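Side-chain contacts in uncharacterized protein (Danio rerio, PDB 4LD1), which forms the G-box domain of the centriole assembly protein CPAP, a chain of antiparallel beta-strands thought to bind partner proteins and contribute to centriole architecture: residues A[28-31]-A[36-39]; A[47-50]-A[54-57]; A[118-121]-A[127-130]. One frame throughout, in Å; residues are numbered along the deposited sequence.

Contact 1: residues A[28-31]-A[36-39]; sequences KELS and TVKV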
loop_
_atom_site.group_PDB
_atom_site.type_symbol
_atom_site.label_atom_id
_atom_site.label_comp_id
_atom_site.label_asym_id
_atom_site.label_seq_id
_atom_site.Cartn_x
_atom_site.Cartn_y
_atom_site.Cartn_z
ATOM N N LYS A 28 32.021 -1.757 1.875
ATOM C CA LYS A 28 31.457 -0.421 1.986
ATOM C C LYS A 28 32.003 0.468 0.891
ATOM O O LYS A 28 33.222 0.567 0.737
ATOM C CB LYS A 28 31.707 0.186 3.371
ATOM C CG LYS A 28 31.056 1.563 3.564
ATOM C CD LYS A 28 31.405 2.266 4.871
ATOM C CE LYS A 28 31.489 1.342 6.073
ATOM N NZ LYS A 28 31.842 2.114 7.309
ATOM N N GLU A 29 31.108 1.066 0.113
ATOM C CA GLU A 29 31.465 1.976 -0.962
ATOM C C GLU A 29 31.031 3.364 -0.537
ATOM O O GLU A 29 29.875 3.560 -0.124
ATOM C CB GLU A 29 30.764 1.586 -2.264
ATOM C CG GLU A 29 31.142 0.198 -2.742
ATOM C CD GLU A 29 30.318 -0.262 -3.927
ATOM O OE1 GLU A 29 30.617 -1.342 -4.483
ATOM O OE2 GLU A 29 29.374 0.455 -4.299
ATOM N N LEU A 30 31.957 4.318 -0.635
ATOM C CA LEU A 30 31.691 5.701 -0.298
ATOM C C LEU A 30 32.007 6.563 -1.496
ATOM O O LEU A 30 33.092 6.460 -2.064
ATOM C CB LEU A 30 32.534 6.119 0.907
ATOM C CG LEU A 30 32.378 5.235 2.149
ATOM C CD1 LEU A 30 33.502 4.215 2.243
ATOM C CD2 LEU A 30 32.310 6.067 3.419
ATOM N N SER A 31 31.089 7.431 -1.885
ATOM C CA SER A 31 31.343 8.371 -2.970
ATOM C C SER A 31 32.386 9.372 -2.526
ATOM O O SER A 31 32.603 9.550 -1.326
ATOM C CB SER A 31 30.057 9.111 -3.354
ATOM O OG SER A 31 29.554 9.859 -2.259
ATOM N N THR A 36 26.909 9.584 -0.737
ATOM C CA THR A 36 26.385 8.261 -1.026
ATOM C C THR A 36 27.278 7.245 -0.330
ATOM O O THR A 36 28.491 7.245 -0.521
ATOM C CB THR A 36 26.338 7.956 -2.538
ATOM O OG1 THR A 36 25.708 9.038 -3.248
ATOM C CG2 THR A 36 25.560 6.687 -2.795
ATOM N N VAL A 37 26.667 6.416 0.506
ATOM C CA VAL A 37 27.356 5.339 1.198
ATOM C C VAL A 37 26.531 4.080 1.058
ATOM O O VAL A 37 25.325 4.082 1.346
ATOM C CB VAL A 37 27.531 5.631 2.694
ATOM C CG1 VAL A 37 28.177 4.435 3.405
ATOM C CG2 VAL A 37 28.351 6.892 2.889
ATOM N N LYS A 38 27.166 3.017 0.616
ATOM C CA LYS A 38 26.503 1.730 0.464
ATOM C C LYS A 38 27.276 0.708 1.252
ATOM O O LYS A 38 28.463 0.512 0.997
ATOM C CB LYS A 38 26.446 1.320 -1.003
ATOM C CG LYS A 38 25.671 0.043 -1.250
ATOM C CD LYS A 38 25.650 -0.298 -2.716
ATOM C CE LYS A 38 24.842 -1.547 -2.989
ATOM N NZ LYS A 38 24.864 -1.889 -4.424
ATOM N N VAL A 39 26.614 0.061 2.203
ATOM C CA VAL A 39 27.243 -0.996 2.990
ATOM C C VAL A 39 26.573 -2.303 2.623
ATOM O O VAL A 39 25.352 -2.426 2.724
ATOM C CB VAL A 39 27.089 -0.773 4.495
ATOM C CG1 VAL A 39 27.851 -1.832 5.269
ATOM C CG2 VAL A 39 27.554 0.604 4.873
HETATM O O HOH W 1 27.718 -1.788 -5.466
#
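The flat carboxylate of Glu-29 has the extended chain of Lys-38 running beside it, with CD of Lys-38 4.1 Å from OE2 of Glu-29. The two side chains point the same way from a hydrogen-bonded antiparallel pair, whose backbones exchange two N-H to O bonds. Their charges meet through water: OE2 of Glu-29 and NZ of Lys-38 are 5.1 Å apart, and one water donates to this OE2 and accepts from this NZ, each at 3.0 Å. On the face of Lys-28, Leu-30, Val-37 and Val-39 the touching groups are aliphatic, Lys-28 contributing its methylenes. CG of Lys-28 lies alongside CG2 of Val-39 at 3.9 Å, while CD2 of Leu-30 meets CG2 of Val-37 at 4.1 Å; beta-branched valine suits an extended strand. Where the strands end, N of Ser-31 donates to O of Thr-36. OG of Ser-31, set between its backbone N and carbonyl carbon (chi1 61°), accepts a bond from N of Thr-36 at 3.1 Å and is also hydrogen-bonded to Asp-33 OD1. The small serine thus ties turn to strands. The chemistry implies a backbone ladder supplemented by water-bridged opposite charges on one face and aliphatic contacts on the other.

Contact 2: residues A[47-50]-A[54-57]; sequences KHTM and RVIY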
loop_
_atom_site.group_PDB
_atom_site.type_symbol
_atom_site.label_atom_id
_atom_site.label_comp_id
_atom_site.label_asym_id
_atom_site.label_seq_id
_atom_site.Cartn_x
_atom_site.Cartn_y
_atom_site.Cartn_z
ATOM N N LYS A 47 22.652 -1.520 3.382
ATOM C CA LYS A 47 22.221 -0.205 3.792
ATOM C C LYS A 47 22.841 0.822 2.852
ATOM O O LYS A 47 24.071 0.962 2.771
ATOM C CB LYS A 47 22.615 0.101 5.231
ATOM C CG LYS A 47 22.067 1.422 5.725
ATOM C CD LYS A 47 22.452 1.660 7.165
ATOM C CE LYS A 47 22.065 3.051 7.607
ATOM N NZ LYS A 47 22.445 3.316 9.019
ATOM N N HIS A 48 21.957 1.520 2.142
ATOM C CA HIS A 48 22.325 2.468 1.116
ATOM C C HIS A 48 21.716 3.845 1.412
ATOM O O HIS A 48 20.503 4.042 1.354
ATOM C CB HIS A 48 21.852 1.923 -0.212
ATOM C CG HIS A 48 22.511 2.541 -1.395
ATOM N ND1 HIS A 48 22.334 2.063 -2.673
ATOM C CD2 HIS A 48 23.355 3.597 -1.501
ATOM C CE1 HIS A 48 23.026 2.804 -3.517
ATOM N NE2 HIS A 48 23.658 3.738 -2.829
ATOM N N THR A 49 22.588 4.780 1.764
ATOM C CA THR A 49 22.231 6.138 2.091
ATOM C C THR A 49 22.528 7.003 0.881
ATOM O O THR A 49 23.651 6.975 0.349
ATOM C CB THR A 49 22.992 6.650 3.322
ATOM O OG1 THR A 49 22.724 5.807 4.452
ATOM C CG2 THR A 49 22.589 8.060 3.642
ATOM N N MET A 50 21.504 7.742 0.443
ATOM C CA MET A 50 21.573 8.537 -0.775
ATOM C C MET A 50 21.761 10.033 -0.466
ATOM O O MET A 50 21.558 10.472 0.668
ATOM C CB MET A 50 20.302 8.337 -1.592
ATOM C CG MET A 50 20.004 6.896 -1.983
ATOM S SD MET A 50 21.310 6.216 -3.018
ATOM C CE MET A 50 20.369 5.339 -4.252
ATOM N N ARG A 54 17.457 9.866 1.723
ATOM C CA ARG A 54 16.711 8.627 1.857
ATOM C C ARG A 54 17.693 7.501 2.165
ATOM O O ARG A 54 18.868 7.541 1.774
ATOM C CB ARG A 54 15.817 8.338 0.628
ATOM C CG ARG A 54 16.454 7.627 -0.545
ATOM C CD ARG A 54 15.420 7.565 -1.719
ATOM N NE ARG A 54 15.902 6.675 -2.784
ATOM C CZ ARG A 54 16.705 7.043 -3.781
ATOM N NH1 ARG A 54 17.147 8.297 -3.895
ATOM N NH2 ARG A 54 17.070 6.149 -4.674
ATOM N N VAL A 55 17.217 6.530 2.926
ATOM C CA VAL A 55 18.004 5.368 3.298
ATOM C C VAL A 55 17.265 4.122 2.838
ATOM O O VAL A 55 16.072 3.945 3.138
ATOM C CB VAL A 55 18.242 5.265 4.811
ATOM C CG1 VAL A 55 19.155 4.059 5.112
ATOM C CG2 VAL A 55 18.881 6.538 5.354
ATOM N N ILE A 56 17.983 3.283 2.102
ATOM C CA ILE A 56 17.455 2.038 1.592
ATOM C C ILE A 56 18.096 0.882 2.380
ATOM O O ILE A 56 19.330 0.774 2.486
ATOM C CB ILE A 56 17.744 1.884 0.085
ATOM C CG1 ILE A 56 17.240 3.098 -0.709
ATOM C CG2 ILE A 56 17.138 0.616 -0.460
ATOM C CD1 ILE A 56 18.230 3.620 -1.706
ATOM N N TYR A 57 17.233 0.032 2.925
ATOM C CA TYR A 57 17.645 -1.153 3.637
ATOM C C TYR A 57 17.115 -2.377 2.917
ATOM O O TYR A 57 15.915 -2.509 2.712
ATOM C CB TYR A 57 17.112 -1.174 5.069
ATOM C CG TYR A 57 17.396 0.039 5.919
ATOM C CD1 TYR A 57 16.615 1.180 5.832
ATOM C CD2 TYR A 57 18.408 0.021 6.855
ATOM C CE1 TYR A 57 16.861 2.282 6.642
ATOM C CE2 TYR A 57 18.664 1.105 7.660
ATOM C CZ TYR A 57 17.886 2.233 7.547
ATOM O OH TYR A 57 18.162 3.311 8.365
#
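Met-50 folds across Arg-54, its CG lying 3.7 Å above the guanidinium plane and over the centre of the group. The side chains cross at a slant, and CE of Met-50 comes to 3.4 Å from NH2 of Arg-54. The first torsion of Met-50 (chi1 -58°) puts CG over the guanidinium; bends at chi2 (-62°) and chi3 then carry SD to the His-48 ring and return CE to NH2 of Arg-54. Arg-54 meets it with CG between the backbone N and the carbonyl carbon (chi1 86°) and a straight chain to NE. Its NH1 forms a salt bridge with Asp-52 in the turn, which would limit rotation of the flat group. The same methionine reaches two further partners: CD1 of Ile-56 packs 3.7 Å from its CG, and its SD stands 3.4 Å above the ring plane of His-48, offset toward the rim. A flexible, polarisable methionine is well matched to such a mixed setting.

On the face of Lys-47, Thr-49, Val-55 and Tyr-57, the extended lysine lies alongside the tyrosine, with CD of Lys-47 3.9 Å from CE2 of Tyr-57. Farther along, CE of Lys-47 is 4.0 Å from CG1 of Val-55. Between the two faces, in the backbone, His-48 and Ile-56 exchange a pair of hydrogen bonds, and N of Met-50 donates to O of Arg-54 at 3.0 Å. The chemistry implies that the aliphatic parts of long polar side chains do much of the packing here, while the salt bridge with Asp-52 probably offsets the charge of Arg-54.

Contact 3: residues A[118-121]-A[127-130]; sequences TIIQ and SKVI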
loop_
_atom_site.group_PDB
_atom_site.type_symbol
_atom_site.label_atom_id
_atom_site.label_comp_id
_atom_site.label_asym_id
_atom_site.label_seq_id
_atom_site.Cartn_x
_atom_site.Cartn_y
_atom_site.Cartn_z
ATOM N N THR A 118 -13.759 -2.168 -9.760
ATOM C CA THR A 118 -14.553 -2.356 -8.563
ATOM C C THR A 118 -13.911 -1.641 -7.386
ATOM O O THR A 118 -12.704 -1.735 -7.191
ATOM C CB THR A 118 -14.679 -3.853 -8.233
ATOM O OG1 THR A 118 -15.257 -4.536 -9.350
ATOM C CG2 THR A 118 -15.532 -4.083 -7.000
ATOM N N ILE A 119 -14.723 -0.937 -6.610
ATOM C CA ILE A 119 -14.267 -0.308 -5.386
ATOM C C ILE A 119 -15.038 -0.889 -4.211
ATOM O O ILE A 119 -16.273 -0.945 -4.236
ATOM C CB ILE A 119 -14.495 1.219 -5.414
ATOM C CG1 ILE A 119 -13.935 1.826 -6.701
ATOM C CG2 ILE A 119 -13.934 1.878 -4.157
ATOM C CD1 ILE A 119 -14.327 3.274 -6.916
ATOM N N ILE A 120 -14.303 -1.305 -3.187
ATOM C CA ILE A 120 -14.865 -1.837 -1.963
ATOM C C ILE A 120 -14.372 -0.989 -0.807
ATOM O O ILE A 120 -13.170 -0.966 -0.509
ATOM C CB ILE A 120 -14.481 -3.295 -1.724
ATOM C CG1 ILE A 120 -14.886 -4.157 -2.921
ATOM C CG2 ILE A 120 -15.189 -3.809 -0.480
ATOM C CD1 ILE A 120 -14.152 -5.467 -3.010
ATOM N N GLN A 121 -15.294 -0.262 -0.195
ATOM C CA GLN A 121 -15.039 0.619 0.923
ATOM C C GLN A 121 -15.647 0.053 2.208
ATOM O O GLN A 121 -16.872 -0.153 2.301
ATOM C CB GLN A 121 -15.635 1.985 0.628
ATOM C CG GLN A 121 -15.599 2.969 1.771
ATOM C CD GLN A 121 -16.518 4.141 1.514
ATOM O OE1 GLN A 121 -17.745 4.033 1.638
ATOM N NE2 GLN A 121 -15.940 5.259 1.127
ATOM N N SER A 127 -20.134 -0.269 8.192
ATOM C CA SER A 127 -20.850 -0.259 6.928
ATOM C C SER A 127 -19.886 -0.474 5.770
ATOM O O SER A 127 -18.673 -0.262 5.888
ATOM C CB SER A 127 -21.664 1.034 6.724
ATOM O OG SER A 127 -20.848 2.180 6.680
ATOM N N LYS A 128 -20.453 -0.852 4.629
ATOM C CA LYS A 128 -19.669 -1.210 3.463
ATOM C C LYS A 128 -20.368 -0.655 2.243
ATOM O O LYS A 128 -21.597 -0.722 2.137
ATOM C CB LYS A 128 -19.544 -2.735 3.386
ATOM C CG LYS A 128 -18.777 -3.296 2.196
ATOM C CD LYS A 128 -18.623 -4.809 2.338
ATOM C CE LYS A 128 -17.862 -5.424 1.179
ATOM N NZ LYS A 128 -17.839 -6.923 1.235
ATOM N N VAL A 129 -19.602 -0.054 1.361
ATOM C CA VAL A 129 -20.074 0.427 0.089
ATOM C C VAL A 129 -19.243 -0.215 -1.005
ATOM O O VAL A 129 -18.000 -0.204 -0.953
ATOM C CB VAL A 129 -20.006 1.961 0.002
ATOM C CG1 VAL A 129 -20.499 2.461 -1.345
ATOM C CG2 VAL A 129 -20.806 2.595 1.135
ATOM N N ILE A 130 -19.926 -0.768 -1.992
ATOM C CA ILE A 130 -19.307 -1.340 -3.154
ATOM C C ILE A 130 -19.798 -0.582 -4.378
ATOM O O ILE A 130 -20.995 -0.354 -4.533
ATOM C CB ILE A 130 -19.664 -2.824 -3.328
ATOM C CG1 ILE A 130 -19.277 -3.624 -2.085
ATOM C CG2 ILE A 130 -18.971 -3.396 -4.563
ATOM C CD1 ILE A 130 -19.941 -4.974 -2.012
#
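Gln-121 comes up beside Val-129 because its first two torsions are both near trans (chi1 173°, chi2 -165°), bringing OE1 of Gln-121 to 3.4 Å from CG2 of Val-129. The last torsion, 76°, turns the amide so that this oxygen also lies 3.5 Å from CB of Val-129. OE1 finds its polar partner in the turn, where Asn-123 ND2 is hydrogen-bonded to it. A glutamine suits the place because its methylenes rise from the sheet and let the amide lean across toward Val-129, while the amide oxygen can still bond to Asn-123. Gln-121 and Val-129 also form the hydrogen-bonded backbone pair: N of Gln-121 donates to O of Val-129 at 2.8 Å, and the reciprocal bond is of similar length.

On the face of Ile-120 and Ile-130, the extended Lys-128 lays its CE 3.5 Å from CG2 of Ile-120, an aliphatic contact between side chains pointing the same way. The same methyl of Ile-120 is 4.4 Å from CG1 of Ile-130, a looser touch.

The hairpin 119-122/128-131 is flanked within the strand array on both sides and has no helix beside it. Ile-120 is backbone-bonded to Ser-112 of strand 110-113, whereas Lys-128 and Ile-130 pair with His-140 and Glu-138 of strand 137-140, against which Ile-130 also rests its side chain.

How the contacts relate
All three contacts join consecutive antiparallel strands of the G-box, following one another along the chain without interleaving. Contacts 1 and 2 are neighbours, their centres 10 Å apart, and strands 37-40 and 46-49 link them: N of Val-39 lies 2.8 Å from O of Lys-47, a probable hydrogen bond, and CG2 of Thr-36 packs 3.5 Å from NE2 of His-48. Contact 3 lies on the other side of the chain's centre from both, its centre 47 Å from that of contact 1 and 38 Å from that of contact 2. A nitrate near Tyr-57 and a tetraethylene glycol near Ile-119, both probably from the crystallisation liquor, mark separate surface spots at contacts 2 and 3.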